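PDB 6QPS: polysaccharide Lyase Family 6 from Bacteroides cellulosilyticus, which probably cleaves mannuronic acid-rich alginate by beta-elimination, as a calcium-binding lyase of polysaccharide lyase family 6. Local coordinates for residues G54-G68 with V85-L99. Sequence-based numbering, arbitrary orientation. Where two conformers were deposited one is given.
Sequences GTYHNLKEINFTGKG and VISGKLRLKIYGEYL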
loop_
_atom_site.group_PDB
_atom_site.type_symbol
_atom_site.label_atom_id
_atom_site.label_comp_id
_atom_site.label_asym_id
_atom_site.label_seq_id
_atom_site.Cartn_x
_atom_site.Cartn_y
_atom_site.Cartn_z
ATOM N N GLY A 54 -21.506 -21.588 8.011
ATOM C CA GLY A 54 -22.145 -20.973 9.159
ATOM C C GLY A 54 -21.392 -19.733 9.592
ATOM O O GLY A 54 -20.377 -19.359 9.003
ATOM N N THR A 55 -21.904 -19.105 10.653
ATOM C CA THR A 55 -21.284 -17.912 11.228
ATOM C C THR A 55 -20.688 -18.249 12.586
ATOM O O THR A 55 -21.372 -18.805 13.461
ATOM C CB THR A 55 -22.272 -16.749 11.340
ATOM O OG1 THR A 55 -22.749 -16.431 10.032
ATOM C CG2 THR A 55 -21.567 -15.524 11.935
ATOM N N TYR A 56 -19.413 -17.910 12.746
ATOM C CA TYR A 56 -18.616 -18.210 13.926
ATOM C C TYR A 56 -18.452 -16.895 14.678
ATOM O O TYR A 56 -17.703 -16.014 14.243
ATOM C CB TYR A 56 -17.273 -18.804 13.495
ATOM C CG TYR A 56 -17.421 -20.125 12.763
ATOM C CD1 TYR A 56 -17.916 -20.182 11.465
ATOM C CD2 TYR A 56 -17.131 -21.320 13.396
ATOM C CE1 TYR A 56 -18.096 -21.395 10.817
ATOM C CE2 TYR A 56 -17.299 -22.531 12.759
ATOM C CZ TYR A 56 -17.784 -22.570 11.471
ATOM O OH TYR A 56 -17.965 -23.794 10.848
ATOM N N HIS A 57 -19.185 -16.751 15.781
ATOM C CA HIS A 57 -19.266 -15.489 16.499
ATOM C C HIS A 57 -18.296 -15.475 17.674
ATOM O O HIS A 57 -18.138 -16.475 18.381
ATOM C CB HIS A 57 -20.674 -15.254 17.060
ATOM C CG HIS A 57 -21.712 -14.958 16.024
ATOM N ND1 HIS A 57 -21.851 -13.719 15.435
ATOM C CD2 HIS A 57 -22.676 -15.741 15.484
ATOM C CE1 HIS A 57 -22.848 -13.755 14.569
ATOM N NE2 HIS A 57 -23.377 -14.967 14.590
ATOM N N ASN A 58 -17.659 -14.325 17.885
ATOM C CA ASN A 58 -16.926 -14.035 19.122
ATOM C C ASN A 58 -15.867 -15.094 19.434
ATOM O O ASN A 58 -15.840 -15.683 20.524
ATOM C CB ASN A 58 -17.890 -13.853 20.300
ATOM C CG ASN A 58 -18.791 -12.649 20.129
ATOM O OD1 ASN A 58 -18.320 -11.542 19.855
ATOM N ND2 ASN A 58 -20.090 -12.858 20.271
ATOM N N LEU A 59 -14.958 -15.301 18.476
ATOM C CA LEU A 59 -13.828 -16.183 18.739
ATOM C C LEU A 59 -12.929 -15.609 19.823
ATOM O O LEU A 59 -12.230 -16.358 20.511
ATOM C CB LEU A 59 -13.008 -16.402 17.469
ATOM C CG LEU A 59 -13.705 -17.057 16.280
ATOM C CD1 LEU A 59 -12.722 -17.201 15.094
ATOM C CD2 LEU A 59 -14.273 -18.405 16.652
ATOM N N LYS A 60 -12.911 -14.292 19.979
ATOM C CA LYS A 60 -12.120 -13.630 21.025
ATOM C C LYS A 60 -10.643 -13.994 20.835
ATOM O O LYS A 60 -10.146 -13.959 19.700
ATOM C CB LYS A 60 -12.707 -13.926 22.400
ATOM C CG LYS A 60 -14.114 -13.350 22.608
ATOM C CD LYS A 60 -14.739 -13.819 23.918
ATOM C CE LYS A 60 -15.088 -15.304 23.860
ATOM N NZ LYS A 60 -14.428 -16.096 24.945
ATOM N N GLU A 61 -9.916 -14.309 21.907
ATOM C CA GLU A 61 -8.491 -14.585 21.796
ATOM C C GLU A 61 -8.317 -15.966 21.180
ATOM O O GLU A 61 -8.745 -16.974 21.766
ATOM C CB GLU A 61 -7.824 -14.505 23.166
ATOM C CG GLU A 61 -7.778 -13.094 23.751
ATOM C CD GLU A 61 -6.800 -12.969 24.901
ATOM O OE1 GLU A 61 -6.527 -11.827 25.324
ATOM O OE2 GLU A 61 -6.311 -14.012 25.387
ATOM N N ILE A 62 -7.700 -16.015 20.002
ATOM C CA ILE A 62 -7.485 -17.265 19.279
ATOM C C ILE A 62 -6.083 -17.254 18.683
ATOM O O ILE A 62 -5.635 -16.244 18.128
ATOM C CB ILE A 62 -8.575 -17.501 18.212
ATOM C CG1 ILE A 62 -8.283 -18.750 17.377
ATOM C CG2 ILE A 62 -8.724 -16.272 17.307
ATOM C CD1 ILE A 62 -9.429 -19.138 16.426
ATOM N N ASN A 63 -5.377 -18.366 18.844
ATOM C CA ASN A 63 -4.033 -18.547 18.317
ATOM C C ASN A 63 -4.056 -19.620 17.241
ATOM O O ASN A 63 -4.746 -20.631 17.379
ATOM C CB ASN A 63 -3.072 -18.973 19.437
ATOM C CG ASN A 63 -2.965 -17.947 20.546
ATOM O OD1 ASN A 63 -2.845 -16.746 20.286
ATOM N ND2 ASN A 63 -2.991 -18.414 21.797
ATOM N N PHE A 64 -3.268 -19.410 16.190
ATOM C CA PHE A 64 -3.035 -20.398 15.134
ATOM C C PHE A 64 -1.535 -20.619 15.110
ATOM O O PHE A 64 -0.781 -19.727 14.703
ATOM C CB PHE A 64 -3.542 -19.871 13.795
ATOM C CG PHE A 64 -3.412 -20.840 12.632
ATOM C CD1 PHE A 64 -3.195 -22.203 12.821
ATOM C CD2 PHE A 64 -3.515 -20.360 11.335
ATOM C CE1 PHE A 64 -3.078 -23.066 11.723
ATOM C CE2 PHE A 64 -3.411 -21.212 10.242
ATOM C CZ PHE A 64 -3.213 -22.569 10.441
ATOM N N THR A 65 -1.099 -21.781 15.582
ATOM C CA THR A 65 0.323 -22.076 15.649
ATOM C C THR A 65 0.594 -23.513 15.249
ATOM O O THR A 65 -0.266 -24.387 15.337
ATOM C CB THR A 65 0.908 -21.768 17.045
ATOM O OG1 THR A 65 2.337 -21.852 17.010
ATOM C CG2 THR A 65 0.377 -22.713 18.108
ATOM N N GLY A 66 1.814 -23.744 14.805
ATOM C CA GLY A 66 2.226 -25.054 14.352
ATOM C C GLY A 66 3.435 -24.920 13.454
ATOM O O GLY A 66 3.921 -23.818 13.188
ATOM N N LYS A 67 3.914 -26.069 12.982
ATOM C CA LYS A 67 5.041 -26.089 12.045
ATOM C C LYS A 67 4.715 -26.941 10.825
ATOM O O LYS A 67 4.905 -28.160 10.821
ATOM C CB LYS A 67 6.320 -26.522 12.716
ATOM C CG LYS A 67 6.691 -25.684 13.921
ATOM C CD LYS A 67 7.889 -26.272 14.666
ATOM C CE LYS A 67 7.710 -27.766 14.922
ATOM N NZ LYS A 67 6.927 -28.020 16.169
ATOM N N GLY A 68 4.185 -26.299 9.797
ATOM C CA GLY A 68 4.148 -26.895 8.480
ATOM C C GLY A 68 5.542 -26.958 7.880
ATOM O O GLY A 68 6.533 -26.533 8.478
ATOM N N VAL A 85 -18.196 -17.684 7.966
ATOM C CA VAL A 85 -18.179 -16.252 8.270
ATOM C C VAL A 85 -17.732 -16.096 9.713
ATOM O O VAL A 85 -18.251 -16.785 10.601
ATOM C CB VAL A 85 -19.584 -15.643 8.094
ATOM C CG1 VAL A 85 -19.560 -14.136 8.295
ATOM C CG2 VAL A 85 -20.169 -16.005 6.728
ATOM N N ILE A 86 -16.774 -15.200 9.949
ATOM C CA ILE A 86 -16.255 -14.919 11.286
ATOM C C ILE A 86 -16.661 -13.501 11.663
ATOM O O ILE A 86 -16.365 -12.548 10.930
ATOM C CB ILE A 86 -14.730 -15.105 11.327
ATOM C CG1 ILE A 86 -14.392 -16.579 11.062
ATOM C CG2 ILE A 86 -14.178 -14.644 12.648
ATOM C CD1 ILE A 86 -12.901 -16.846 10.903
ATOM N N SER A 87 -17.314 -13.358 12.820
ATOM C CA SER A 87 -17.917 -12.096 13.235
ATOM C C SER A 87 -17.715 -11.885 14.732
ATOM O O SER A 87 -17.440 -12.825 15.481
ATOM C CB SER A 87 -19.419 -12.079 12.885
ATOM O OG SER A 87 -19.613 -12.349 11.502
ATOM N N GLY A 88 -17.885 -10.639 15.172
ATOM C CA GLY A 88 -17.771 -10.338 16.589
ATOM C C GLY A 88 -16.332 -10.101 17.031
ATOM O O GLY A 88 -15.420 -9.922 16.225
ATOM N N LYS A 89 -16.141 -10.127 18.355
ATOM C CA LYS A 89 -14.849 -9.813 18.952
ATOM C C LYS A 89 -13.797 -10.819 18.507
ATOM O O LYS A 89 -14.050 -12.030 18.484
ATOM C CB LYS A 89 -14.945 -9.854 20.476
ATOM C CG LYS A 89 -15.671 -8.679 21.102
ATOM C CD LYS A 89 -15.903 -8.890 22.591
ATOM C CE LYS A 89 -16.165 -7.557 23.286
ATOM N NZ LYS A 89 -17.183 -7.658 24.355
ATOM N N LEU A 90 -12.600 -10.317 18.180
ATOM C CA LEU A 90 -11.550 -11.160 17.628
ATOM C C LEU A 90 -10.161 -10.628 17.959
ATOM O O LEU A 90 -9.885 -9.439 17.782
ATOM C CB LEU A 90 -11.720 -11.228 16.105
ATOM C CG LEU A 90 -10.714 -12.039 15.302
ATOM C CD1 LEU A 90 -10.699 -13.505 15.751
ATOM C CD2 LEU A 90 -10.958 -11.944 13.787
ATOM N N ARG A 91 -9.269 -11.526 18.399
ATOM C CA ARG A 91 -7.848 -11.202 18.592
ATOM C C ARG A 91 -7.078 -12.447 18.138
ATOM O O ARG A 91 -6.787 -13.343 18.942
ATOM C CB ARG A 91 -7.484 -10.765 20.014
ATOM C CG ARG A 91 -5.993 -10.293 20.104
ATOM C CD ARG A 91 -5.675 -9.617 21.444
ATOM N NE ARG A 91 -4.245 -9.352 21.623
ATOM C CZ ARG A 91 -3.595 -9.513 22.773
ATOM N NH1 ARG A 91 -4.250 -9.937 23.844
ATOM N NH2 ARG A 91 -2.286 -9.254 22.855
ATOM N N LEU A 92 -6.783 -12.512 16.843
ATOM C CA LEU A 92 -6.149 -13.669 16.226
ATOM C C LEU A 92 -4.655 -13.419 16.106
ATOM O O LEU A 92 -4.238 -12.389 15.563
ATOM C CB LEU A 92 -6.761 -13.919 14.852
ATOM C CG LEU A 92 -6.042 -14.873 13.899
ATOM C CD1 LEU A 92 -5.936 -16.255 14.535
ATOM C CD2 LEU A 92 -6.755 -14.926 12.550
ATOM N N LYS A 93 -3.853 -14.353 16.624
ATOM C CA LYS A 93 -2.401 -14.304 16.531
ATOM C C LYS A 93 -1.946 -15.554 15.793
ATOM O O LYS A 93 -2.394 -16.662 16.128
ATOM C CB LYS A 93 -1.779 -14.250 17.922
ATOM C CG LYS A 93 -2.060 -12.947 18.664
ATOM C CD LYS A 93 -1.413 -12.944 20.039
ATOM C CE LYS A 93 -0.998 -11.537 20.467
ATOM N NZ LYS A 93 0.141 -11.018 19.635
ATOM N N ILE A 94 -1.058 -15.373 14.818
ATOM C CA ILE A 94 -0.541 -16.425 13.940
ATOM C C ILE A 94 0.973 -16.456 14.128
ATOM O O ILE A 94 1.641 -15.435 13.932
ATOM C CB ILE A 94 -0.890 -16.122 12.470
ATOM C CG1 ILE A 94 -2.405 -15.984 12.249
ATOM C CG2 ILE A 94 -0.307 -17.192 11.539
ATOM C CD1 ILE A 94 -2.768 -15.190 10.990
ATOM N N TYR A 95 1.525 -17.611 14.495
ATOM C CA TYR A 95 2.957 -17.689 14.753
ATOM C C TYR A 95 3.377 -19.138 14.587
ATOM O O TYR A 95 2.649 -20.048 14.975
ATOM C CB TYR A 95 3.331 -17.133 16.144
ATOM C CG TYR A 95 2.511 -17.669 17.309
ATOM C CD1 TYR A 95 1.261 -17.137 17.598
ATOM C CD2 TYR A 95 2.977 -18.694 18.119
ATOM C CE1 TYR A 95 0.511 -17.607 18.636
ATOM C CE2 TYR A 95 2.218 -19.174 19.171
ATOM C CZ TYR A 95 0.975 -18.631 19.415
ATOM O OH TYR A 95 0.207 -19.099 20.451
ATOM N N GLY A 96 4.580 -19.340 14.060
ATOM C CA GLY A 96 5.008 -20.659 13.633
ATOM C C GLY A 96 5.497 -20.598 12.201
ATOM O O GLY A 96 5.928 -19.531 11.759
ATOM N N GLU A 97 5.446 -21.714 11.476
ATOM C CA GLU A 97 5.939 -21.758 10.110
ATOM C C GLU A 97 4.931 -22.454 9.204
ATOM O O GLU A 97 4.241 -23.391 9.615
ATOM C CB GLU A 97 7.251 -22.552 10.003
ATOM C CG GLU A 97 8.408 -22.066 10.838
ATOM C CD GLU A 97 9.453 -23.148 11.009
ATOM O OE1 GLU A 97 9.928 -23.701 9.988
ATOM O OE2 GLU A 97 9.779 -23.458 12.168
ATOM N N TYR A 98 4.908 -22.036 7.944
ATOM C CA TYR A 98 4.093 -22.674 6.910
ATOM C C TYR A 98 2.650 -22.922 7.364
ATOM O O TYR A 98 2.100 -24.018 7.215
ATOM C CB TYR A 98 4.767 -23.948 6.382
ATOM C CG TYR A 98 6.068 -23.656 5.644
ATOM C CD1 TYR A 98 6.061 -23.292 4.299
ATOM C CD2 TYR A 98 7.295 -23.745 6.291
ATOM C CE1 TYR A 98 7.252 -23.035 3.624
ATOM C CE2 TYR A 98 8.492 -23.469 5.614
ATOM C CZ TYR A 98 8.441 -23.109 4.290
ATOM O OH TYR A 98 9.637 -22.857 3.626
ATOM N N LEU A 99 2.019 -21.866 7.877
ATOM C CA LEU A 99 0.602 -21.859 8.234
ATOM C C LEU A 99 -0.153 -21.026 7.211
ATOM O O LEU A 99 0.371 -20.009 6.736
ATOM C CB LEU A 99 0.418 -21.244 9.623
ATOM C CG LEU A 99 1.303 -21.812 10.729
ATOM C CD1 LEU A 99 1.046 -21.053 12.031
ATOM C CD2 LEU A 99 1.066 -23.288 10.895
HETATM O O HOH W 1 -14.725 -13.608 16.170
HETATM O O HOH W 2 -7.494 -9.643 24.746
HETATM O O HOH W 3 -4.631 -14.522 20.482
#
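Residues 54-68 and 85-99 pair in parallel as parts of successive coils near the N-terminal end of the chain. Strand 54-57 runs beside 85-87, and 62-67 beside 90-95. I62 N donates to R91 O, and I62 O accepts from K93 N, each at 3.0 Å. At the corner between these strands the N58 carboxamide replaces a backbone carbonyl: its OD1 accepts the K89 N-H at 3.0 Å. Water 1 bridges the corner: it accepts from the L59 N-H and donates to S87 O and K89 O. This in-register stacking is that of the right-handed parallel beta-helix, the fold of the PL6 lyases. I62, F64, L92 and I94 face the interior. I62 CG2 meets L90 CD1 at 3.7 Å. L99 lays its CB over one face of the F64 ring, 4.2 Å from the centroid. F64 also packs on L38 of helix 31-40, at the N-terminal end of the beta-helix. The outer face carries E61, N63, T65, R91, K93 and Y95. E61 and R91 run side by side in a salt bridge, E61 OE1 to R91 NH1 3.3 Å, its hydrogen bond weak; the carboxylate and guanidinium planes stand 75° apart. Y95 has CG wedged between its backbone N and carbonyl carbon (chi1 50°), which turns the ring back over T65. T65 CB sits over one ring face, while N63 CG lies at the ring edge, 3.4 Å from Y95 OH. An alanine here is likely to uncover T65 CB and leave the N63 amide without its ring neighbour. T65 OG1 donates to Y95 O at 2.7 Å, from above the carbonyl plane.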